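Local coordinates for protein GCN5-related N-acetyltransferase (Ralstonia eutropha JMP134, PDB 2Q0Y) that probably transfers acyl groups, most likely from acetyl-CoA as other GNAT-family N-acetyltransferases do, and binds zinc and magnesium ions, at residues Pro79-Leu91 with Phe116-Ala128. Residues are numbered along the deposited sequence; the frame is centred on the assembly and turned at random.
Sequences PSHPLQDKRGYIL and FAERGIAFAVLHA. With MG (magnesium ion), chain C; FMT (formic acid), chain I.
Gly88 gives its N-H to Phe123 O at 2.9 Å and takes Val125 N-H on its own carbonyl, and Ile90 N then bonds to Val125 O. These three bonds join parallel strands 86-95 and 123-127 of a beta-alpha-beta crossover through helix 104-118, a worked case of a parallel strand pair satisfying its backbone. Where the strand pairing gives out, a side chain takes over: the amide of Gln84 spans the turn after the helix, NE2 donating to Gly120 O (2.7 Å) while OE1 receives Ala122 N (2.9 Å). That second donor comes from above the amide plane, and a water shared with Lys86 O also donates to OE1.

At the other end the Tyr89 hydroxyl meets His127 edge-on. His127 ND1 donates to Tyr89 OH at 2.7 Å, within the imidazole plane, which leaves NE2 to bind magnesium at 2.4 Å; Glu146 of both subunits also binds the ion. A water links Tyr89 OH, Ile90 O and His127 N.

His81 is gripped from two directions: its ND1 donates to Gln84 O, and its NE2 accepts both NE (3.1 Å) and NH2 of Arg87. Thus fixed, the guanidinium places one face over Phe123 CE2, its plane turned 68° from the ring. Phe123 CG stands anti to its backbone N (chi1 -172°), which brings the ring under Ser80 CB, 3.6 Å from the centroid. Against the helix, Gly88 CA lies over a face of Phe116, whose edge meets Ile90 CG1.

With ND1 as donor and NE2 on the metal, His127 is probably the neutral tautomer protonated on ND1, and Tyr89 would act as a second-shell residue that helps fix the rotation of the ring, linking this strand pair to a magnesium site shared across the dimer.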
ATOM      1  N   PRO A  79      -0.143  12.440  -6.300  1.00 12.10           N
ATOM      2  CA  PRO A  79       0.738  13.078  -7.272  1.00 11.99           C
ATOM      3  C   PRO A  79       1.448  12.144  -8.274  1.00 11.92           C
ATOM      4  O   PRO A  79       1.817  12.604  -9.352  1.00 13.85           O
ATOM      5  CB  PRO A  79       1.756  13.802  -6.392  1.00 12.86           C
ATOM      6  CG  PRO A  79       1.058  13.991  -5.085  1.00 14.20           C
ATOM      7  CD  PRO A  79       0.207  12.806  -4.914  1.00 12.78           C
ATOM      8  N   SER A  80       1.633  10.868  -7.940  1.00 12.52           N
ATOM      9  CA  SER A  80       2.214   9.907  -8.879  1.00 11.83           C
ATOM     10  C   SER A  80       1.189   9.349  -9.869  1.00 12.88           C
ATOM     11  O   SER A  80       1.551   8.622 -10.788  1.00 14.00           O
ATOM     12  CB  SER A  80       2.877   8.772  -8.109  1.00 12.86           C
ATOM     13  OG  SER A  80       4.023   9.261  -7.415  1.00 18.10           O
ATOM     14  N   HIS A  81      -0.083   9.667  -9.661  1.00 11.67           N
ATOM     15  CA  HIS A  81      -1.178   9.220 -10.523  1.00 11.23           C
ATOM     16  C   HIS A  81      -2.370  10.156 -10.295  1.00 10.53           C
ATOM     17  O   HIS A  81      -3.411   9.768  -9.748  1.00 10.91           O
ATOM     18  CB  HIS A  81      -1.520   7.729 -10.324  1.00 12.41           C
ATOM     19  CG  HIS A  81      -1.750   7.308  -8.905  1.00 11.81           C
ATOM     20  ND1 HIS A  81      -3.001   7.320  -8.321  1.00 11.00           N
ATOM     21  CD2 HIS A  81      -0.907   6.784  -7.982  1.00 12.32           C
ATOM     22  CE1 HIS A  81      -2.905   6.844  -7.088  1.00 13.12           C
ATOM     23  NE2 HIS A  81      -1.646   6.513  -6.861  1.00 12.72           N
ATOM     24  N   PRO A  82      -2.191  11.431 -10.673  1.00 11.20           N
ATOM     25  CA  PRO A  82      -3.144  12.458 -10.225  1.00 11.01           C
ATOM     26  C   PRO A  82      -4.546  12.246 -10.753  1.00 11.21           C
ATOM     27  O   PRO A  82      -5.491  12.729 -10.142  1.00 11.87           O
ATOM     28  CB  PRO A  82      -2.553  13.767 -10.778  1.00 10.51           C
ATOM     29  CG  PRO A  82      -1.608  13.358 -11.844  1.00 14.72           C
ATOM     30  CD  PRO A  82      -1.083  12.015 -11.444  1.00 11.25           C
ATOM     31  N   LEU A  83      -4.677  11.561 -11.891  1.00 12.45           N
ATOM     32  CA  LEU A  83      -5.978  11.373 -12.499  1.00 12.59           C
ATOM     33  C   LEU A  83      -6.623  10.040 -12.156  1.00 14.32           C
ATOM     34  O   LEU A  83      -7.771   9.803 -12.527  1.00 15.07           O
ATOM     35  CB  LEU A  83      -5.881  11.508 -14.024  1.00 12.63           C
ATOM     36  CG  LEU A  83      -5.252  12.798 -14.550  1.00 12.76           C
ATOM     37  CD1 LEU A  83      -5.203  12.744 -16.076  1.00 18.15           C
ATOM     38  CD2 LEU A  83      -5.975  14.039 -14.055  1.00 15.68           C
ATOM     39  N   GLN A  84      -5.898   9.161 -11.475  1.00 11.90           N
ATOM     40  CA  GLN A  84      -6.396   7.799 -11.255  1.00 12.17           C
ATOM     41  C   GLN A  84      -6.590   7.487  -9.767  1.00 10.62           C
ATOM     42  O   GLN A  84      -5.734   7.781  -8.940  1.00 11.00           O
ATOM     43  CB  GLN A  84      -5.412   6.788 -11.851  1.00 10.74           C
ATOM     44  CG  GLN A  84      -5.270   6.877 -13.350  1.00 14.22           C
ATOM     45  CD  GLN A  84      -4.503   5.724 -13.968  1.00 18.23           C
ATOM     46  OE1 GLN A  84      -4.009   4.840 -13.267  1.00 12.37           O
ATOM     47  NE2 GLN A  84      -4.388   5.741 -15.296  1.00 16.65           N
ATOM     48  N   ASP A  85      -7.713   6.856  -9.453  1.00 11.85           N
ATOM     49  CA  ASP A  85      -8.011   6.430  -8.089  1.00 11.58           C
ATOM     50  C   ASP A  85      -7.655   4.944  -7.898  1.00 11.24           C
ATOM     51  O   ASP A  85      -8.410   4.157  -7.298  1.00 11.61           O
ATOM     52  CB  ASP A  85      -9.484   6.689  -7.749  1.00 12.40           C
ATOM     53  CG  ASP A  85     -10.447   5.952  -8.666  1.00 16.00           C
ATOM     54  OD1 ASP A  85     -10.017   5.362  -9.691  1.00 17.22           O
ATOM     55  OD2 ASP A  85     -11.649   5.984  -8.363  1.00 21.19           O
ATOM     56  N   LYS A  86      -6.491   4.573  -8.411  1.00 13.58           N
ATOM     57  CA  LYS A  86      -6.022   3.193  -8.368  1.00 14.27           C
ATOM     58  C   LYS A  86      -4.503   3.167  -8.528  1.00 13.68           C
ATOM     59  O   LYS A  86      -3.895   4.139  -9.012  1.00 12.14           O
ATOM     60  CB  LYS A  86      -6.690   2.353  -9.457  1.00 16.15           C
ATOM     61  CG  LYS A  86      -6.415   2.825 -10.869  1.00 19.75           C
ATOM     62  CD  LYS A  86      -7.382   2.211 -11.893  1.00 22.98           C
ATOM     63  CE  LYS A  86      -7.212   2.835 -13.294  1.00 30.01           C
ATOM     64  NZ  LYS A  86      -8.117   2.187 -14.316  1.00 31.72           N
ATOM     65  N   ARG A  87      -3.900   2.059  -8.107  1.00 12.32           N
ATOM     66  CA  ARG A  87      -2.530   1.761  -8.466  1.00 13.80           C
ATOM     67  C   ARG A  87      -2.348   0.252  -8.659  1.00 12.88           C
ATOM     68  O   ARG A  87      -3.131  -0.555  -8.148  1.00 13.35           O
ATOM     69  CB  ARG A  87      -1.528   2.377  -7.473  1.00 16.86           C
ATOM     70  CG  ARG A  87      -1.778   2.124  -6.053  1.00 18.98           C
ATOM     71  CD  ARG A  87      -0.641   2.699  -5.167  1.00 16.07           C
ATOM     72  NE  ARG A  87      -0.542   4.162  -5.154  1.00 13.37           N
ATOM     73  CZ  ARG A  87       0.288   4.851  -4.368  1.00 16.47           C
ATOM     74  NH1 ARG A  87       1.071   4.224  -3.497  1.00 13.99           N
ATOM     75  NH2 ARG A  87       0.338   6.171  -4.421  1.00 16.06           N
ATOM     76  N   GLY A  88      -1.356  -0.107  -9.458  1.00 11.57           N
ATOM     77  CA  GLY A  88      -0.998  -1.501  -9.657  1.00  9.80           C
ATOM     78  C   GLY A  88      -0.250  -2.025  -8.450  1.00 11.15           C
ATOM     79  O   GLY A  88       0.457  -1.277  -7.762  1.00 13.27           O
ATOM     80  N   TYR A  89      -0.419  -3.316  -8.176  1.00 11.50           N
ATOM     81  CA  TYR A  89       0.282  -3.975  -7.082  1.00 10.94           C
ATOM     82  C   TYR A  89       0.779  -5.342  -7.563  1.00  9.82           C
ATOM     83  O   TYR A  89       0.008  -6.123  -8.120  1.00 11.80           O
ATOM     84  CB  TYR A  89      -0.614  -4.115  -5.832  1.00 12.72           C
ATOM     85  CG  TYR A  89       0.161  -4.684  -4.662  1.00 13.30           C
ATOM     86  CD1 TYR A  89       1.291  -4.020  -4.182  1.00 18.66           C
ATOM     87  CD2 TYR A  89      -0.210  -5.864  -4.041  1.00 16.36           C
ATOM     88  CE1 TYR A  89       2.038  -4.521  -3.145  1.00 21.36           C
ATOM     89  CE2 TYR A  89       0.546  -6.378  -2.981  1.00 15.86           C
ATOM     90  CZ  TYR A  89       1.676  -5.703  -2.545  1.00 18.46           C
ATOM     91  OH  TYR A  89       2.472  -6.171  -1.480  1.00 19.84           O
ATOM     92  N   ILE A  90       2.063  -5.594  -7.372  1.00 10.15           N
ATOM     93  CA  ILE A  90       2.689  -6.860  -7.729  1.00 12.06           C
ATOM     94  C   ILE A  90       3.034  -7.594  -6.443  1.00 12.18           C
ATOM     95  O   ILE A  90       3.552  -7.000  -5.499  1.00 10.40           O
ATOM     96  CB  ILE A  90       3.959  -6.642  -8.601  1.00 11.90           C
ATOM     97  CG1 ILE A  90       3.568  -5.956  -9.911  1.00 12.45           C
ATOM     98  CG2 ILE A  90       4.693  -7.968  -8.855  1.00 16.21           C
ATOM     99  CD1 ILE A  90       4.713  -5.610 -10.806  1.00 12.22           C
ATOM    100  N   LEU A  91       2.737  -8.886  -6.415  1.00 11.63           N
ATOM    101  CA  LEU A  91       2.998  -9.710  -5.248  1.00 11.55           C
ATOM    102  C   LEU A  91       3.232 -11.171  -5.621  1.00 10.80           C
ATOM    103  O   LEU A  91       2.911 -11.612  -6.737  1.00  9.89           O
ATOM    104  CB  LEU A  91       1.858  -9.607  -4.218  1.00 11.05           C
ATOM    105  CG  LEU A  91       0.505 -10.232  -4.540  1.00 10.16           C
ATOM    106  CD1 LEU A  91      -0.364 -10.347  -3.296  1.00 12.74           C
ATOM    107  CD2 LEU A  91      -0.240  -9.497  -5.653  1.00 10.89           C
ATOM    108  N   PHE A 116      -0.225  -4.140 -16.707  1.00  9.94           N
ATOM    109  CA  PHE A 116      -0.617  -2.835 -16.167  1.00 10.16           C
ATOM    110  C   PHE A 116      -0.697  -1.775 -17.278  1.00  9.44           C
ATOM    111  O   PHE A 116      -1.620  -0.963 -17.302  1.00  9.61           O
ATOM    112  CB  PHE A 116       0.361  -2.352 -15.082  1.00 10.71           C
ATOM    113  CG  PHE A 116       0.271  -3.098 -13.776  1.00 10.65           C
ATOM    114  CD1 PHE A 116      -0.942  -3.573 -13.279  1.00 13.64           C
ATOM    115  CD2 PHE A 116       1.413  -3.296 -13.030  1.00 12.75           C
ATOM    116  CE1 PHE A 116      -1.000  -4.250 -12.081  1.00 16.11           C
ATOM    117  CE2 PHE A 116       1.355  -3.990 -11.816  1.00 14.49           C
ATOM    118  CZ  PHE A 116       0.144  -4.458 -11.351  1.00 11.31           C
ATOM    119  N   ALA A 117       0.251  -1.806 -18.207  1.00  8.57           N
ATOM    120  CA  ALA A 117       0.251  -0.862 -19.329  1.00  9.31           C
ATOM    121  C   ALA A 117      -0.992  -1.034 -20.209  1.00  9.45           C
ATOM    122  O   ALA A 117      -1.630  -0.061 -20.584  1.00 10.75           O
ATOM    123  CB  ALA A 117       1.491  -0.984 -20.147  1.00 11.04           C
ATOM    124  N   GLU A 118      -1.310  -2.279 -20.538  1.00  9.89           N
ATOM    125  CA  GLU A 118      -2.507  -2.615 -21.296  1.00 11.50           C
ATOM    126  C   GLU A 118      -3.768  -2.095 -20.609  1.00 10.88           C
ATOM    127  O   GLU A 118      -4.705  -1.648 -21.281  1.00 13.01           O
ATOM    128  CB  GLU A 118      -2.591  -4.135 -21.458  1.00 11.19           C
ATOM    129  CG  GLU A 118      -3.844  -4.652 -22.148  1.00 13.55           C
ATOM    130  CD  GLU A 118      -3.898  -6.179 -22.153  1.00 17.10           C
ATOM    131  OE1 GLU A 118      -3.252  -6.789 -21.301  1.00 18.98           O
ATOM    132  OE2 GLU A 118      -4.560  -6.773 -23.015  1.00 23.69           O
ATOM    133  N   ARG A 119      -3.775  -2.145 -19.282  1.00 10.25           N
ATOM    134  CA  ARG A 119      -4.903  -1.700 -18.489  1.00 11.62           C
ATOM    135  C   ARG A 119      -4.899  -0.187 -18.235  1.00 12.91           C
ATOM    136  O   ARG A 119      -5.807   0.331 -17.577  1.00 13.13           O
ATOM    137  CB  ARG A 119      -4.946  -2.483 -17.170  1.00 12.88           C
ATOM    138  CG  ARG A 119      -5.213  -3.973 -17.349  1.00 13.64           C
ATOM    139  CD  ARG A 119      -5.179  -4.669 -16.006  1.00 16.34           C
ATOM    140  NE  ARG A 119      -5.338  -6.114 -16.132  1.00 13.32           N
ATOM    141  CZ  ARG A 119      -5.845  -6.909 -15.199  1.00 20.93           C
ATOM    142  NH1 ARG A 119      -6.295  -6.412 -14.051  1.00 24.81           N
ATOM    143  NH2 ARG A 119      -5.907  -8.218 -15.415  1.00 20.67           N
ATOM    144  N   GLY A 120      -3.894   0.522 -18.749  1.00 12.12           N
ATOM    145  CA  GLY A 120      -3.836   1.987 -18.621  1.00 12.34           C
ATOM    146  C   GLY A 120      -3.546   2.475 -17.221  1.00 13.06           C
ATOM    147  O   GLY A 120      -3.950   3.584 -16.844  1.00 15.44           O
ATOM    148  N   ILE A 121      -2.823   1.674 -16.443  1.00 12.71           N
ATOM    149  CA  ILE A 121      -2.495   2.001 -15.055  1.00 11.40           C
ATOM    150  C   ILE A 121      -1.281   2.899 -15.016  1.00 11.25           C
ATOM    151  O   ILE A 121      -0.255   2.578 -15.613  1.00 13.63           O
ATOM    152  CB  ILE A 121      -2.183   0.723 -14.258  1.00 11.44           C
ATOM    153  CG1 ILE A 121      -3.376  -0.242 -14.284  1.00 15.13           C
ATOM    154  CG2 ILE A 121      -1.764   1.035 -12.818  1.00 15.70           C
ATOM    155  CD1 ILE A 121      -4.652   0.328 -13.737  1.00 18.76           C
ATOM    156  N   ALA A 122      -1.397   4.033 -14.321  1.00 10.62           N
ATOM    157  CA  ALA A 122      -0.320   5.035 -14.273  1.00 11.77           C
ATOM    158  C   ALA A 122       0.892   4.633 -13.425  1.00 10.34           C
ATOM    159  O   ALA A 122       2.022   4.959 -13.767  1.00 10.91           O
ATOM    160  CB  ALA A 122      -0.875   6.367 -13.766  1.00 12.19           C
ATOM    161  N   PHE A 123       0.654   3.930 -12.324  1.00  9.06           N
ATOM    162  CA  PHE A 123       1.669   3.783 -11.268  1.00 10.72           C
ATOM    163  C   PHE A 123       1.472   2.450 -10.577  1.00 10.35           C
ATOM    164  O   PHE A 123       0.332   2.024 -10.377  1.00 12.36           O
ATOM    165  CB  PHE A 123       1.478   4.944 -10.281  1.00 10.89           C
ATOM    166  CG  PHE A 123       2.548   5.081  -9.234  1.00 12.31           C
ATOM    167  CD1 PHE A 123       3.813   5.543  -9.563  1.00 14.07           C
ATOM    168  CD2 PHE A 123       2.264   4.803  -7.904  1.00 13.42           C
ATOM    169  CE1 PHE A 123       4.776   5.709  -8.575  1.00 14.13           C
ATOM    170  CE2 PHE A 123       3.236   4.984  -6.922  1.00 10.60           C
ATOM    171  CZ  PHE A 123       4.477   5.434  -7.274  1.00 15.48           C
ATOM    172  N   ALA A 124       2.572   1.806 -10.201  1.00 11.58           N
ATOM    173  CA  ALA A 124       2.513   0.522  -9.510  1.00  9.88           C
ATOM    174  C   ALA A 124       3.502   0.464  -8.360  1.00 10.62           C
ATOM    175  O   ALA A 124       4.520   1.197  -8.345  1.00 10.53           O
ATOM    176  CB  ALA A 124       2.800  -0.596 -10.493  1.00 10.88           C
ATOM    177  N   VAL A 125       3.203  -0.420  -7.412  1.00 11.71           N
ATOM    178  CA  VAL A 125       4.048  -0.638  -6.243  1.00 10.64           C
ATOM    179  C   VAL A 125       4.189  -2.134  -5.987  1.00 12.39           C
ATOM    180  O   VAL A 125       3.436  -2.941  -6.520  1.00 11.94           O
ATOM    181  CB  VAL A 125       3.509   0.067  -4.966  1.00 14.67           C
ATOM    182  CG1 VAL A 125       3.486   1.597  -5.136  1.00 12.86           C
ATOM    183  CG2 VAL A 125       2.142  -0.442  -4.598  1.00 18.06           C
ATOM    184  N   LEU A 126       5.203  -2.486  -5.203  1.00 11.89           N
ATOM    185  CA  LEU A 126       5.448  -3.864  -4.771  1.00 11.86           C
ATOM    186  C   LEU A 126       6.174  -3.785  -3.441  1.00 13.02           C
ATOM    187  O   LEU A 126       6.707  -2.732  -3.105  1.00 12.21           O
ATOM    188  CB  LEU A 126       6.283  -4.631  -5.821  1.00 12.44           C
ATOM    189  CG  LEU A 126       7.678  -4.142  -6.228  1.00 10.25           C
ATOM    190  CD1 LEU A 126       8.771  -4.474  -5.202  1.00 12.78           C
ATOM    191  CD2 LEU A 126       8.047  -4.729  -7.584  1.00 14.19           C
ATOM    192  N   HIS A 127       6.189  -4.875  -2.679  1.00 14.39           N
ATOM    193  CA  HIS A 127       7.025  -4.953  -1.484  1.00 13.87           C
ATOM    194  C   HIS A 127       8.109  -5.976  -1.737  1.00 14.80           C
ATOM    195  O   HIS A 127       7.823  -7.160  -1.965  1.00 14.93           O
ATOM    196  CB  HIS A 127       6.193  -5.308  -0.266  1.00 16.22           C
ATOM    197  CG  HIS A 127       5.252  -4.222   0.143  1.00 16.52           C
ATOM    198  ND1 HIS A 127       3.937  -4.195  -0.255  1.00 21.17           N
ATOM    199  CD2 HIS A 127       5.434  -3.129   0.919  1.00 24.69           C
ATOM    200  CE1 HIS A 127       3.344  -3.132   0.260  1.00 20.04           C
ATOM    201  NE2 HIS A 127       4.235  -2.460   0.964  1.00 23.30           N
ATOM    202  N   ALA A 128       9.348  -5.506  -1.761  1.00 14.37           N
ATOM    203  CA  ALA A 128      10.463  -6.335  -2.191  1.00 16.50           C
ATOM    204  C   ALA A 128      10.964  -7.222  -1.065  1.00 20.83           C
ATOM    205  O   ALA A 128      10.780  -6.910   0.106  1.00 22.74           O
ATOM    206  CB  ALA A 128      11.581  -5.475  -2.696  1.00 17.03           C
TER
HETATM  207 MG    MG C 154       2.876  -0.573   0.470  1.00 19.61          MG
HETATM  208  C   FMT I 160      -7.183   3.793 -17.629  1.00 56.49           C
HETATM  209  O1  FMT I 160      -6.386   4.709 -17.869  1.00 55.19           O
HETATM  210  O2  FMT I 160      -7.223   3.239 -16.522  1.00 56.45           O
HETATM  211  O   HOH W   1      -2.162   4.403 -11.137  1.00 12.77           O
HETATM  212  O   HOH W   2      -7.988  -0.321 -16.083  1.00 46.32           O
HETATM  213  O   HOH W   3       4.511  -7.254  -3.042  1.00 15.46           O
HETATM  214  O   HOH W   4       0.788  -0.386   0.091  0.50 18.58           O